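Local structure of putative methyltransferase from antibiotic biosynthesis pathway (Anabaena variabilis ATCC 29413, 3EGE) at residues I20-A25 with D186-A191; F58-E63 with K93-V98; I126-F131 with N163-N168; Y142-F147 with I236-E241. The protein probably transfers methyl groups from S-adenosylmethionine to a substrate not yet identified, as a putative methyltransferase of antibiotic biosynthesis. All coordinates share one frame; numbering follows the deposited sequence.

Contact 1: residues I20-A25 with D186-A191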
loop_
_atom_site.group_PDB
_atom_site.type_symbol
_atom_site.label_atom_id
_atom_site.label_comp_id
_atom_site.label_asym_id
_atom_site.label_seq_id
_atom_site.Cartn_x
_atom_site.Cartn_y
_atom_site.Cartn_z
ATOM N N ILE A 20 12.460 -2.745 2.836
ATOM C CA ILE A 20 12.731 -3.410 4.126
ATOM C C ILE A 20 12.169 -2.650 5.341
ATOM O O ILE A 20 11.883 -3.258 6.374
ATOM C CB ILE A 20 14.260 -3.693 4.323
ATOM C CG1 ILE A 20 14.494 -4.794 5.385
ATOM C CG2 ILE A 20 15.042 -2.393 4.642
ATOM C CD1 ILE A 20 16.013 -5.121 5.656
ATOM N N ARG A 21 12.033 -1.329 5.218
ATOM C CA ARG A 21 11.443 -0.501 6.282
ATOM C C ARG A 21 9.946 -0.730 6.423
ATOM O O ARG A 21 9.419 -0.703 7.536
ATOM C CB ARG A 21 11.771 0.965 6.068
ATOM C CG ARG A 21 13.232 1.216 6.319
ATOM C CD ARG A 21 13.686 2.489 5.759
ATOM N NE ARG A 21 13.635 2.507 4.292
ATOM C CZ ARG A 21 14.136 3.486 3.543
ATOM N NH1 ARG A 21 14.812 4.486 4.096
ATOM N NH2 ARG A 21 14.022 3.430 2.230
ATOM N N ILE A 22 9.274 -0.967 5.296
ATOM C CA ILE A 22 7.861 -1.320 5.314
ATOM C C ILE A 22 7.724 -2.740 5.909
ATOM O O ILE A 22 6.898 -2.943 6.801
ATOM C CB ILE A 22 7.207 -1.187 3.937
ATOM C CG1 ILE A 22 7.290 0.282 3.476
ATOM C CG2 ILE A 22 5.748 -1.648 4.009
ATOM C CD1 ILE A 22 6.623 0.572 2.147
ATOM N N VAL A 23 8.572 -3.680 5.472
ATOM C CA VAL A 23 8.547 -5.068 5.990
ATOM C C VAL A 23 8.796 -5.098 7.502
ATOM O O VAL A 23 8.060 -5.769 8.214
ATOM C CB VAL A 23 9.588 -5.999 5.279
ATOM C CG1 VAL A 23 9.591 -7.388 5.903
ATOM C CG2 VAL A 23 9.326 -6.052 3.770
ATOM N N ASN A 24 9.827 -4.385 7.968
ATOM C CA ASN A 24 10.135 -4.274 9.411
ATOM C C ASN A 24 8.955 -3.681 10.215
ATOM O O ASN A 24 8.657 -4.153 11.314
ATOM C CB ASN A 24 11.411 -3.437 9.669
ATOM C CG ASN A 24 12.706 -4.103 9.153
ATOM O OD1 ASN A 24 12.759 -5.292 8.890
ATOM N ND2 ASN A 24 13.747 -3.301 8.996
ATOM N N ALA A 25 8.292 -2.676 9.636
ATOM C CA ALA A 25 7.087 -2.050 10.214
ATOM C C ALA A 25 5.955 -3.079 10.368
ATOM O O ALA A 25 5.366 -3.190 11.443
ATOM C CB ALA A 25 6.614 -0.858 9.339
ATOM N N ASP A 186 10.151 0.863 -3.137
ATOM C CA ASP A 186 8.793 0.576 -3.563
ATOM C C ASP A 186 8.202 1.866 -4.130
ATOM O O ASP A 186 7.762 2.749 -3.382
ATOM C CB ASP A 186 8.015 0.052 -2.339
ATOM C CG ASP A 186 6.688 -0.586 -2.689
ATOM O OD1 ASP A 186 6.259 -0.634 -3.852
ATOM O OD2 ASP A 186 6.055 -1.053 -1.738
ATOM N N LEU A 187 8.169 1.955 -5.463
ATOM C CA LEU A 187 7.752 3.164 -6.156
ATOM C C LEU A 187 6.261 3.222 -6.402
ATOM O O LEU A 187 5.794 3.214 -7.540
ATOM C CB LEU A 187 8.566 3.381 -7.452
ATOM C CG LEU A 187 10.108 3.459 -7.303
ATOM C CD1 LEU A 187 10.792 3.759 -8.682
ATOM C CD2 LEU A 187 10.530 4.483 -6.239
ATOM N N PHE A 188 5.524 3.283 -5.292
ATOM C CA PHE A 188 4.099 3.567 -5.317
ATOM C C PHE A 188 3.926 5.097 -5.549
ATOM O O PHE A 188 4.901 5.862 -5.532
ATOM C CB PHE A 188 3.332 3.026 -4.103
ATOM C CG PHE A 188 3.907 3.374 -2.775
ATOM C CD1 PHE A 188 3.629 4.598 -2.178
ATOM C CD2 PHE A 188 4.690 2.440 -2.077
ATOM C CE1 PHE A 188 4.155 4.917 -0.887
ATOM C CE2 PHE A 188 5.214 2.738 -0.797
ATOM C CZ PHE A 188 4.942 3.979 -0.206
ATOM N N ALA A 189 2.685 5.500 -5.795
ATOM C CA ALA A 189 2.313 6.855 -6.247
ATOM C C ALA A 189 3.175 8.049 -5.749
ATOM O O ALA A 189 3.839 8.699 -6.578
ATOM C CB ALA A 189 0.809 7.083 -6.009
ATOM N N ALA A 190 3.197 8.299 -4.434
ATOM C CA ALA A 190 3.960 9.429 -3.855
ATOM C C ALA A 190 5.385 9.087 -3.351
ATOM O O ALA A 190 6.030 9.937 -2.734
ATOM C CB ALA A 190 3.157 10.086 -2.729
ATOM N N ALA A 191 5.883 7.889 -3.647
ATOM C CA ALA A 191 7.178 7.441 -3.152
ATOM C C ALA A 191 8.368 8.221 -3.742
ATOM O O ALA A 191 9.361 8.418 -3.027
ATOM C CB ALA A 191 7.338 5.920 -3.339
#
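In the Rossmann-like fold of this putative methyltransferase, helix 20-30 precedes the first strand of the sheet, and Ile22 on it meets the loop that follows strand 172-181 through Asp186 and Phe188. The contact is small and buried, and one methyl group carries it: Ile22 CD1 lies at the edge of the Phe188 ring, near its plane, 3.9 Å from Phe188 CE2. Ile22 reaches that far because its chain is extended, with CD1 anti to CA across the CB-CG1 bond (chi2 -177°). Ala191 CB lies over one face of the Phe188 ring, 4.0 Å above its centre. The loop thus folds back on its own phenyl group, and the backbone bond from Ala191 N to Phe188 O, 2.9 Å long, closes that turn. Asp186 brings the polar element. Its OD1 forms a salt bridge with Arg16 and its OD2 a hydrogen bond with Tyr48 of helix 47-53, a helix that Ile22 also touches through Tyr48. The buried carboxylate therefore has a partner on each oxygen, and Asp186 OD2, lying in the plane of the Phe188 ring at its edge, comes within 4.2 Å of Ile22 CD1.

Contact 2: residues F58-E63 with K93-V98. With EDO (1,2-ethanediol), chain B.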
loop_
_atom_site.group_PDB
_atom_site.type_symbol
_atom_site.label_atom_id
_atom_site.label_comp_id
_atom_site.label_asym_id
_atom_site.label_seq_id
_atom_site.Cartn_x
_atom_site.Cartn_y
_atom_site.Cartn_z
ATOM N N PHE A 58 4.698 -18.344 7.390
ATOM C CA PHE A 58 3.938 -19.012 6.324
ATOM C C PHE A 58 2.893 -17.965 5.920
ATOM O O PHE A 58 2.327 -17.301 6.798
ATOM C CB PHE A 58 3.320 -20.324 6.783
ATOM C CG PHE A 58 4.336 -21.371 7.112
ATOM C CD1 PHE A 58 4.824 -22.226 6.114
ATOM C CD2 PHE A 58 4.825 -21.503 8.423
ATOM C CE1 PHE A 58 5.781 -23.212 6.419
ATOM C CE2 PHE A 58 5.785 -22.482 8.736
ATOM C CZ PHE A 58 6.260 -23.341 7.731
ATOM N N VAL A 59 2.701 -17.773 4.608
ATOM C CA VAL A 59 1.784 -16.754 4.084
ATOM C C VAL A 59 0.725 -17.356 3.158
ATOM O O VAL A 59 1.062 -18.083 2.239
ATOM C CB VAL A 59 2.524 -15.606 3.305
ATOM C CG1 VAL A 59 1.541 -14.484 2.923
ATOM C CG2 VAL A 59 3.664 -15.003 4.125
ATOM N N TYR A 60 -0.553 -17.058 3.430
ATOM C CA TYR A 60 -1.657 -17.429 2.544
ATOM C C TYR A 60 -2.023 -16.130 1.787
ATOM O O TYR A 60 -2.661 -15.234 2.344
ATOM C CB TYR A 60 -2.863 -18.003 3.305
ATOM C CG TYR A 60 -2.622 -19.267 4.128
ATOM C CD1 TYR A 60 -1.619 -20.195 3.800
ATOM C CD2 TYR A 60 -3.478 -19.580 5.195
ATOM C CE1 TYR A 60 -1.427 -21.363 4.552
ATOM C CE2 TYR A 60 -3.296 -20.759 5.957
ATOM C CZ TYR A 60 -2.270 -21.635 5.623
ATOM O OH TYR A 60 -2.090 -22.769 6.360
ATOM N N ALA A 61 -1.577 -16.053 0.528
ATOM C CA ALA A 61 -1.792 -14.888 -0.354
ATOM C C ALA A 61 -3.136 -15.002 -1.043
ATOM O O ALA A 61 -3.380 -15.986 -1.720
ATOM C CB ALA A 61 -0.690 -14.793 -1.398
ATOM N N VAL A 62 -3.995 -13.994 -0.865
ATOM C CA VAL A 62 -5.311 -13.928 -1.531
ATOM C C VAL A 62 -5.306 -12.688 -2.424
ATOM O O VAL A 62 -5.073 -11.601 -1.919
ATOM C CB VAL A 62 -6.503 -13.893 -0.533
ATOM C CG1 VAL A 62 -7.847 -13.903 -1.286
ATOM C CG2 VAL A 62 -6.396 -15.090 0.460
ATOM N N GLU A 63 -5.555 -12.889 -3.731
ATOM C CA GLU A 63 -5.575 -11.838 -4.754
ATOM C C GLU A 63 -6.549 -12.199 -5.890
ATOM O O GLU A 63 -6.333 -13.211 -6.521
ATOM C CB GLU A 63 -4.156 -11.700 -5.347
ATOM C CG GLU A 63 -4.018 -10.751 -6.586
ATOM C CD GLU A 63 -4.648 -9.389 -6.332
ATOM O OE1 GLU A 63 -4.380 -8.812 -5.258
ATOM O OE2 GLU A 63 -5.435 -8.916 -7.178
ATOM N N LYS A 93 -10.432 -19.476 11.801
ATOM C CA LYS A 93 -9.303 -19.664 12.731
ATOM C C LYS A 93 -8.134 -20.490 12.133
ATOM O O LYS A 93 -7.634 -21.406 12.752
ATOM C CB LYS A 93 -9.844 -20.279 14.058
ATOM C CG LYS A 93 -11.095 -19.567 14.667
ATOM C CD LYS A 93 -10.830 -18.079 14.858
ATOM C CE LYS A 93 -11.980 -17.213 15.313
ATOM N NZ LYS A 93 -11.614 -15.740 14.995
ATOM N N SER A 94 -7.745 -20.121 10.915
ATOM C CA SER A 94 -6.701 -20.776 10.127
ATOM C C SER A 94 -5.373 -20.007 10.026
ATOM O O SER A 94 -4.384 -20.550 9.494
ATOM C CB SER A 94 -7.238 -21.048 8.708
ATOM O OG SER A 94 -7.646 -19.854 8.095
ATOM N N VAL A 95 -5.349 -18.762 10.496
ATOM C CA VAL A 95 -4.138 -17.949 10.488
ATOM C C VAL A 95 -3.968 -17.262 11.827
ATOM O O VAL A 95 -4.943 -17.016 12.549
ATOM C CB VAL A 95 -4.125 -16.895 9.308
ATOM C CG1 VAL A 95 -4.275 -17.608 7.945
ATOM C CG2 VAL A 95 -5.207 -15.793 9.498
ATOM N N ASP A 96 -2.709 -16.968 12.143
ATOM C CA ASP A 96 -2.311 -16.273 13.385
ATOM C C ASP A 96 -2.417 -14.763 13.240
ATOM O O ASP A 96 -2.725 -14.104 14.208
ATOM C CB ASP A 96 -0.885 -16.651 13.768
ATOM C CG ASP A 96 -0.752 -18.108 14.023
ATOM O OD1 ASP A 96 -1.456 -18.569 14.938
ATOM O OD2 ASP A 96 0.019 -18.798 13.318
ATOM N N GLY A 97 -2.163 -14.244 12.031
ATOM C CA GLY A 97 -2.269 -12.830 11.721
ATOM C C GLY A 97 -2.755 -12.571 10.296
ATOM O O GLY A 97 -2.797 -13.464 9.459
ATOM N N VAL A 98 -3.143 -11.324 10.048
ATOM C CA VAL A 98 -3.688 -10.913 8.784
ATOM C C VAL A 98 -3.106 -9.559 8.413
ATOM O O VAL A 98 -3.016 -8.672 9.263
ATOM C CB VAL A 98 -5.241 -10.789 8.868
ATOM C CG1 VAL A 98 -5.840 -10.346 7.514
ATOM C CG2 VAL A 98 -5.894 -12.106 9.347
HETATM C C1 EDO B . -5.714 -5.584 -4.884
HETATM O O1 EDO B . -6.190 -6.829 -4.380
HETATM C C2 EDO B . -4.256 -5.413 -4.479
HETATM O O2 EDO B . -3.526 -4.877 -5.584
HETATM O O HOH W 1 -4.045 -23.275 9.034
#
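Tyr60 and Val95 meet beside the parallel half of the Rossmann-like methyltransferase sheet, where strand 58-62 faces the loop leading into strand 97-101. The two strands are not neighbours in the sheet; strand 37-41 runs between them, so the Tyr60 side chain reaches past it to Val95 CG1 and the carbonyl of Ser94. Val95 CG1 approaches the Tyr60 ring obliquely, 3.5 Å from Tyr60 CD2; the two side chains run alongside, pointing opposite ways. CG1 of Val95 stands anti to its carbonyl carbon (chi1 -57°), which sends this branch to the ring. One atom further round the ring, Tyr60 CE2 lies 3.7 Å from Ser94 O, again at an oblique approach. The same carbonyl oxygen takes a hydrogen bond from a water 2.8 Å from Ser94 O, and that water has a weak contact with the phenol, 3.4 Å from Tyr60 OH.

Further out, the backbone of Tyr60 pairs with Ile38, while its side chain touches Glu79 and Phe81 of strand 78-81. On the other segment, Ile120 of helix 110-120 packs on Ser94 and Val95, and Ser94 OG bonds to Pro91 O. Asp96 OD2 accepts the backbone N-H of Val37, tying the loop to the intervening strand. At the far end of strand 58-62, Glu63 holds the position of the ribose-binding acid of many enzymes of this class, though no cofactor is bound here. Glu63 OE1 accepts the Gly44 N-H and a hydrogen bond from 1,2-ethanediol, probably from the crystallisation liquor, with EDO O1 2.8 Å from Glu63 OE1.

Contact 3: residues I126-F131 with N163-N168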
loop_
_atom_site.group_PDB
_atom_site.type_symbol
_atom_site.label_atom_id
_atom_site.label_comp_id
_atom_site.label_asym_id
_atom_site.label_seq_id
_atom_site.Cartn_x
_atom_site.Cartn_y
_atom_site.Cartn_z
ATOM N N ILE A 126 -4.367 -7.763 13.129
ATOM C CA ILE A 126 -4.693 -7.340 11.787
ATOM C C ILE A 126 -3.849 -6.060 11.599
ATOM O O ILE A 126 -3.917 -5.161 12.438
ATOM C CB ILE A 126 -6.216 -7.095 11.614
ATOM C CG1 ILE A 126 -7.003 -8.414 11.832
ATOM C CG2 ILE A 126 -6.504 -6.547 10.231
ATOM C CD1 ILE A 126 -8.533 -8.265 11.775
ATOM N N VAL A 127 -3.003 -6.044 10.570
ATOM C CA VAL A 127 -2.136 -4.916 10.243
ATOM C C VAL A 127 -2.488 -4.434 8.817
ATOM O O VAL A 127 -2.261 -5.142 7.853
ATOM C CB VAL A 127 -0.627 -5.324 10.311
ATOM C CG1 VAL A 127 0.304 -4.106 9.975
ATOM C CG2 VAL A 127 -0.287 -5.927 11.683
ATOM N N LEU A 128 -3.040 -3.227 8.704
ATOM C CA LEU A 128 -3.413 -2.635 7.410
ATOM C C LEU A 128 -2.519 -1.427 7.113
ATOM O O LEU A 128 -2.453 -0.545 7.930
ATOM C CB LEU A 128 -4.890 -2.180 7.443
ATOM C CG LEU A 128 -5.943 -3.213 7.906
ATOM C CD1 LEU A 128 -7.373 -2.607 7.875
ATOM C CD2 LEU A 128 -5.889 -4.490 7.081
ATOM N N LEU A 129 -1.799 -1.425 5.984
ATOM C CA LEU A 129 -1.078 -0.230 5.517
ATOM C C LEU A 129 -2.075 0.378 4.539
ATOM O O LEU A 129 -2.393 -0.220 3.504
ATOM C CB LEU A 129 0.265 -0.486 4.829
ATOM C CG LEU A 129 1.007 0.795 4.353
ATOM C CD1 LEU A 129 1.222 1.826 5.491
ATOM C CD2 LEU A 129 2.343 0.485 3.673
ATOM N N THR A 130 -2.571 1.559 4.912
ATOM C CA THR A 130 -3.605 2.277 4.179
ATOM C C THR A 130 -3.244 3.764 4.146
ATOM O O THR A 130 -2.111 4.143 4.426
ATOM C CB THR A 130 -5.003 1.991 4.827
ATOM O OG1 THR A 130 -6.054 2.572 4.051
ATOM C CG2 THR A 130 -5.063 2.480 6.287
ATOM N N PHE A 131 -4.204 4.594 3.778
ATOM C CA PHE A 131 -3.990 6.011 3.663
ATOM C C PHE A 131 -5.278 6.839 3.768
ATOM O O PHE A 131 -6.405 6.338 3.609
ATOM C CB PHE A 131 -3.347 6.312 2.278
ATOM C CG PHE A 131 -4.252 5.985 1.115
ATOM C CD1 PHE A 131 -4.316 4.686 0.613
ATOM C CD2 PHE A 131 -5.087 6.945 0.566
ATOM C CE1 PHE A 131 -5.185 4.353 -0.431
ATOM C CE2 PHE A 131 -5.960 6.629 -0.484
ATOM C CZ PHE A 131 -6.011 5.330 -0.981
ATOM N N ASN A 163 -13.180 3.008 12.424
ATOM C CA ASN A 163 -14.505 2.633 12.925
ATOM C C ASN A 163 -15.045 1.306 12.311
ATOM O O ASN A 163 -15.528 0.469 13.050
ATOM C CB ASN A 163 -15.480 3.806 12.710
ATOM C CG ASN A 163 -16.875 3.541 13.266
ATOM O OD1 ASN A 163 -17.061 2.800 14.247
ATOM N ND2 ASN A 163 -17.871 4.168 12.648
ATOM N N LEU A 164 -14.948 1.125 10.982
ATOM C CA LEU A 164 -15.453 -0.099 10.324
ATOM C C LEU A 164 -14.688 -1.335 10.777
ATOM O O LEU A 164 -15.278 -2.396 10.958
ATOM C CB LEU A 164 -15.426 -0.009 8.788
ATOM C CG LEU A 164 -16.418 0.903 8.051
ATOM C CD1 LEU A 164 -16.135 0.825 6.563
ATOM C CD2 LEU A 164 -17.870 0.539 8.311
ATOM N N LEU A 165 -13.381 -1.188 10.967
ATOM C CA LEU A 165 -12.546 -2.280 11.431
ATOM C C LEU A 165 -12.917 -2.606 12.865
ATOM O O LEU A 165 -13.218 -3.759 13.183
ATOM C CB LEU A 165 -11.051 -1.920 11.321
ATOM C CG LEU A 165 -10.029 -3.052 11.586
ATOM C CD1 LEU A 165 -10.293 -4.258 10.682
ATOM C CD2 LEU A 165 -8.579 -2.524 11.414
ATOM N N GLN A 166 -12.938 -1.569 13.697
ATOM C CA GLN A 166 -13.241 -1.678 15.119
ATOM C C GLN A 166 -14.618 -2.310 15.396
ATOM O O GLN A 166 -14.712 -3.175 16.245
ATOM C CB GLN A 166 -13.063 -0.316 15.795
ATOM C CG GLN A 166 -12.942 -0.364 17.288
ATOM C CD GLN A 166 -12.214 0.876 17.822
ATOM O OE1 GLN A 166 -11.335 0.743 18.685
ATOM N NE2 GLN A 166 -12.556 2.090 17.292
ATOM N N GLU A 167 -15.639 -1.908 14.638
ATOM C CA GLU A 167 -16.990 -2.500 14.714
ATOM C C GLU A 167 -17.063 -3.993 14.364
ATOM O O GLU A 167 -17.881 -4.705 14.929
ATOM C CB GLU A 167 -17.955 -1.789 13.757
ATOM C CG GLU A 167 -18.449 -0.455 14.223
ATOM C CD GLU A 167 -19.190 0.329 13.137
ATOM O OE1 GLU A 167 -19.100 -0.010 11.927
ATOM O OE2 GLU A 167 -19.856 1.323 13.505
ATOM N N ASN A 168 -16.252 -4.435 13.399
ATOM C CA ASN A 168 -16.245 -5.836 12.910
ATOM C C ASN A 168 -15.135 -6.737 13.473
ATOM O O ASN A 168 -14.998 -7.880 13.051
ATOM C CB ASN A 168 -16.253 -5.806 11.389
ATOM C CG ASN A 168 -17.525 -5.182 10.841
ATOM O OD1 ASN A 168 -18.549 -5.850 10.747
ATOM N ND2 ASN A 168 -17.472 -3.904 10.485
#
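Strand 126-131 packs against helix 158-169 with its backbone well separated from it: the nearest alpha carbons, those of Ile126 and Leu165, are 9.3 Å apart, and side chains bridge the gap. Ile126 and Leu128, two residues apart on the strand, both direct their CB toward the helix, while Val127 between them points away to the opposite face of the sheet. Leu165 answers both with its two branches. Its CD2 meets the end of Leu128 tip to tip, Leu128 CD1 lying 3.7 Å from Leu165 CD2, and its CD1 makes a looser contact with the branch methyl of Ile126, Leu165 CD1 being 4.4 Å from Ile126 CG2. CG of Leu165 lies anti to its backbone N (chi1 -172°), which carries the fork of the side chain from the helix toward the strand. Phe114 of helix 110-120 touches both Leu128 and Leu165, and Ile255 of the neighbouring antiparallel strand also meets Leu165, adding to the apolar surroundings.

Near the end of the helix, Asn168 ND2 donates to Leu164 O over 2.7 Å in a nearly straight bond (170°), in the carbonyl plane and close to the amide plane. Glu111 and Gln115 of helix 110-120 also bond the amide, through ND2 and OD1 respectively, joining the two helices. Between 126-131 and 163-168 only methyl groups meet, whereas Gln161, earlier on the helix, bonds to Thr130 OG1 and Phe131 O: apolar burial holds one end of the strand and directional bonds the other.

Contact 4: residues Y142-F147 with I236-E241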
loop_
_atom_site.group_PDB
_atom_site.type_symbol
_atom_site.label_atom_id
_atom_site.label_comp_id
_atom_site.label_asym_id
_atom_site.label_seq_id
_atom_site.Cartn_x
_atom_site.Cartn_y
_atom_site.Cartn_z
ATOM N N TYR A 142 0.949 16.574 -7.094
ATOM C CA TYR A 142 -0.439 16.730 -7.543
ATOM C C TYR A 142 -0.710 17.972 -8.369
ATOM O O TYR A 142 -1.763 18.060 -8.986
ATOM C CB TYR A 142 -1.413 16.599 -6.389
ATOM C CG TYR A 142 -1.085 15.407 -5.524
ATOM C CD1 TYR A 142 -1.014 14.118 -6.060
ATOM C CD2 TYR A 142 -0.836 15.577 -4.156
ATOM C CE1 TYR A 142 -0.682 13.023 -5.251
ATOM C CE2 TYR A 142 -0.520 14.523 -3.367
ATOM C CZ TYR A 142 -0.447 13.246 -3.901
ATOM O OH TYR A 142 -0.110 12.243 -3.044
ATOM N N ASP A 143 0.232 18.910 -8.384
ATOM C CA ASP A 143 0.148 20.056 -9.269
ATOM C C ASP A 143 0.467 19.680 -10.736
ATOM O O ASP A 143 0.136 20.427 -11.643
ATOM C CB ASP A 143 1.114 21.130 -8.840
ATOM C CG ASP A 143 0.866 21.613 -7.459
ATOM O OD1 ASP A 143 -0.257 21.429 -6.928
ATOM O OD2 ASP A 143 1.835 22.165 -6.918
ATOM N N TYR A 144 1.159 18.558 -10.938
ATOM C CA TYR A 144 1.452 18.016 -12.260
ATOM C C TYR A 144 0.556 16.846 -12.640
ATOM O O TYR A 144 0.248 16.689 -13.833
ATOM C CB TYR A 144 2.920 17.575 -12.360
ATOM C CG TYR A 144 3.885 18.709 -12.182
ATOM C CD1 TYR A 144 4.301 19.496 -13.276
ATOM C CD2 TYR A 144 4.398 19.009 -10.919
ATOM C CE1 TYR A 144 5.207 20.558 -13.093
ATOM C CE2 TYR A 144 5.298 20.044 -10.731
ATOM C CZ TYR A 144 5.708 20.812 -11.815
ATOM O OH TYR A 144 6.598 21.828 -11.592
ATOM N N PHE A 145 0.189 16.024 -11.655
ATOM C CA PHE A 145 -0.621 14.806 -11.862
ATOM C C PHE A 145 -1.834 14.782 -10.919
ATOM O O PHE A 145 -1.870 13.993 -9.961
ATOM C CB PHE A 145 0.273 13.569 -11.681
ATOM C CG PHE A 145 1.483 13.561 -12.596
ATOM C CD1 PHE A 145 1.321 13.546 -13.976
ATOM C CD2 PHE A 145 2.788 13.582 -12.073
ATOM C CE1 PHE A 145 2.437 13.541 -14.830
ATOM C CE2 PHE A 145 3.905 13.602 -12.909
ATOM C CZ PHE A 145 3.729 13.566 -14.296
ATOM N N PRO A 146 -2.855 15.626 -11.209
ATOM C CA PRO A 146 -4.032 15.750 -10.281
ATOM C C PRO A 146 -4.838 14.469 -10.064
ATOM O O PRO A 146 -5.443 14.281 -8.992
ATOM C CB PRO A 146 -4.886 16.850 -10.934
ATOM C CG PRO A 146 -4.481 16.834 -12.376
ATOM C CD PRO A 146 -3.012 16.509 -12.378
ATOM N N PHE A 147 -4.860 13.623 -11.094
ATOM C CA PHE A 147 -5.531 12.329 -11.041
ATOM C C PHE A 147 -5.099 11.444 -9.876
ATOM O O PHE A 147 -5.931 10.709 -9.326
ATOM C CB PHE A 147 -5.424 11.585 -12.368
ATOM C CG PHE A 147 -4.023 11.431 -12.876
ATOM C CD1 PHE A 147 -3.207 10.380 -12.428
ATOM C CD2 PHE A 147 -3.504 12.355 -13.804
ATOM C CE1 PHE A 147 -1.890 10.257 -12.885
ATOM C CE2 PHE A 147 -2.196 12.226 -14.276
ATOM C CZ PHE A 147 -1.396 11.174 -13.822
ATOM N N ILE A 236 12.560 23.825 -8.910
ATOM C CA ILE A 236 13.429 24.177 -7.779
ATOM C C ILE A 236 12.939 25.465 -7.099
ATOM O O ILE A 236 12.839 25.510 -5.867
ATOM C CB ILE A 236 14.926 24.310 -8.215
ATOM C CG1 ILE A 236 15.476 22.935 -8.626
ATOM C CG2 ILE A 236 15.798 24.889 -7.078
ATOM C CD1 ILE A 236 16.777 23.007 -9.414
ATOM N N ARG A 237 12.607 26.471 -7.905
ATOM C CA ARG A 237 12.052 27.735 -7.417
ATOM C C ARG A 237 10.746 27.525 -6.614
ATOM O O ARG A 237 10.589 28.024 -5.505
ATOM C CB ARG A 237 11.781 28.669 -8.607
ATOM C CG ARG A 237 11.470 30.120 -8.238
ATOM C CD ARG A 237 11.004 30.932 -9.444
ATOM N NE ARG A 237 9.663 30.568 -9.912
ATOM C CZ ARG A 237 8.515 30.924 -9.324
ATOM N NH1 ARG A 237 8.487 31.602 -8.171
ATOM N NH2 ARG A 237 7.357 30.531 -9.865
ATOM N N LYS A 238 9.835 26.746 -7.176
ATOM C CA LYS A 238 8.530 26.474 -6.553
ATOM C C LYS A 238 8.552 25.482 -5.417
ATOM O O LYS A 238 7.846 25.672 -4.432
ATOM C CB LYS A 238 7.539 25.999 -7.625
ATOM C CG LYS A 238 6.916 27.138 -8.420
ATOM C CD LYS A 238 6.704 26.872 -9.904
ATOM C CE LYS A 238 6.057 25.601 -10.274
ATOM N NZ LYS A 238 5.781 25.631 -11.742
ATOM N N TYR A 239 9.362 24.434 -5.548
ATOM C CA TYR A 239 9.339 23.293 -4.609
ATOM C C TYR A 239 10.664 22.797 -4.003
ATOM O O TYR A 239 10.634 21.858 -3.181
ATOM C CB TYR A 239 8.715 22.095 -5.363
ATOM C CG TYR A 239 7.421 22.388 -6.091
ATOM C CD1 TYR A 239 6.240 22.666 -5.377
ATOM C CD2 TYR A 239 7.367 22.405 -7.501
ATOM C CE1 TYR A 239 5.039 22.936 -6.036
ATOM C CE2 TYR A 239 6.155 22.691 -8.182
ATOM C CZ TYR A 239 5.003 22.938 -7.439
ATOM O OH TYR A 239 3.830 23.196 -8.081
ATOM N N GLY A 240 11.790 23.419 -4.378
ATOM C CA GLY A 240 13.139 22.956 -4.011
ATOM C C GLY A 240 13.490 22.683 -2.557
ATOM O O GLY A 240 14.385 21.873 -2.281
ATOM N N GLU A 241 12.797 23.355 -1.633
ATOM C CA GLU A 241 12.992 23.148 -0.176
ATOM C C GLU A 241 12.681 21.739 0.301
ATOM O O GLU A 241 13.194 21.311 1.336
ATOM C CB GLU A 241 12.154 24.155 0.640
ATOM C CG GLU A 241 12.638 25.616 0.533
ATOM C CD GLU A 241 14.048 25.822 1.111
ATOM O OE1 GLU A 241 14.323 25.354 2.262
ATOM O OE2 GLU A 241 14.872 26.453 0.407
#
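A single hydrogen bond ties the two segments together: Tyr239 OH donates to Asp143 OD2 across 2.5 Å. The hydroxyl meets the carboxylate on its anti side, 16° out of the carboxylate plane, and carboxylate and ring planes stand 38° apart. The same oxygen also forms a salt bridge with Arg138, so Asp143 OD2 serves two partners, and the positive charge nearby would probably keep the acid ionised.

Aromatic contact comes next. Tyr144 lies across Tyr239, with Tyr144 CE2 3.8 Å from Tyr239 CE2. The hydroxyl of Tyr144 sits near the plane of the Tyr239 ring at its edge, Tyr144 OH being 3.5 Å from Tyr239 CE2. Over one face of that ring, Lys238 CB lies 3.5 Å above the plane, displaced from the ring centre.

The remaining polar contact is indirect. Lys238 NZ is 3.9 Å from Tyr144 OH, and what joins them is Asp229 of helix 216-231, whose OD2 forms a salt bridge with the lysine and a hydrogen bond with the tyrosine. Bends at chi2 and chi3 bring the amine round to this place.

Leu226 of helix 216-231 also touches Tyr144, so that helix backs the contact. The whole is a tertiary junction in the helical part of the chain, joining the loop before helix 146-153 to the end of helix 234-239, away from the Rossmann-like sheet.

Contacts 1 and 3 are buried; contact 3 is purely apolar between its segments, while contact 1 places a paired carboxylate beside its methyl-ring contact. Contacts 2 and 4 are only partly buried. Contacts 2 and 3 share the central sheet: strands 97-101 and 126-131 are neighbours, joined by a probable hydrogen bond with Val98 O 2.9 Å from Val127 N. Contact 1 packs on the other face of strand 126-131, through Ile22 and Leu129, opposite the helix of contact 3. Contact 4 lies in the helical region, its centre about 40 Å from that of contact 2, and is the only one with a direct hydrogen bond between its segments; Tyr142 and Ala190 link it to contact 1.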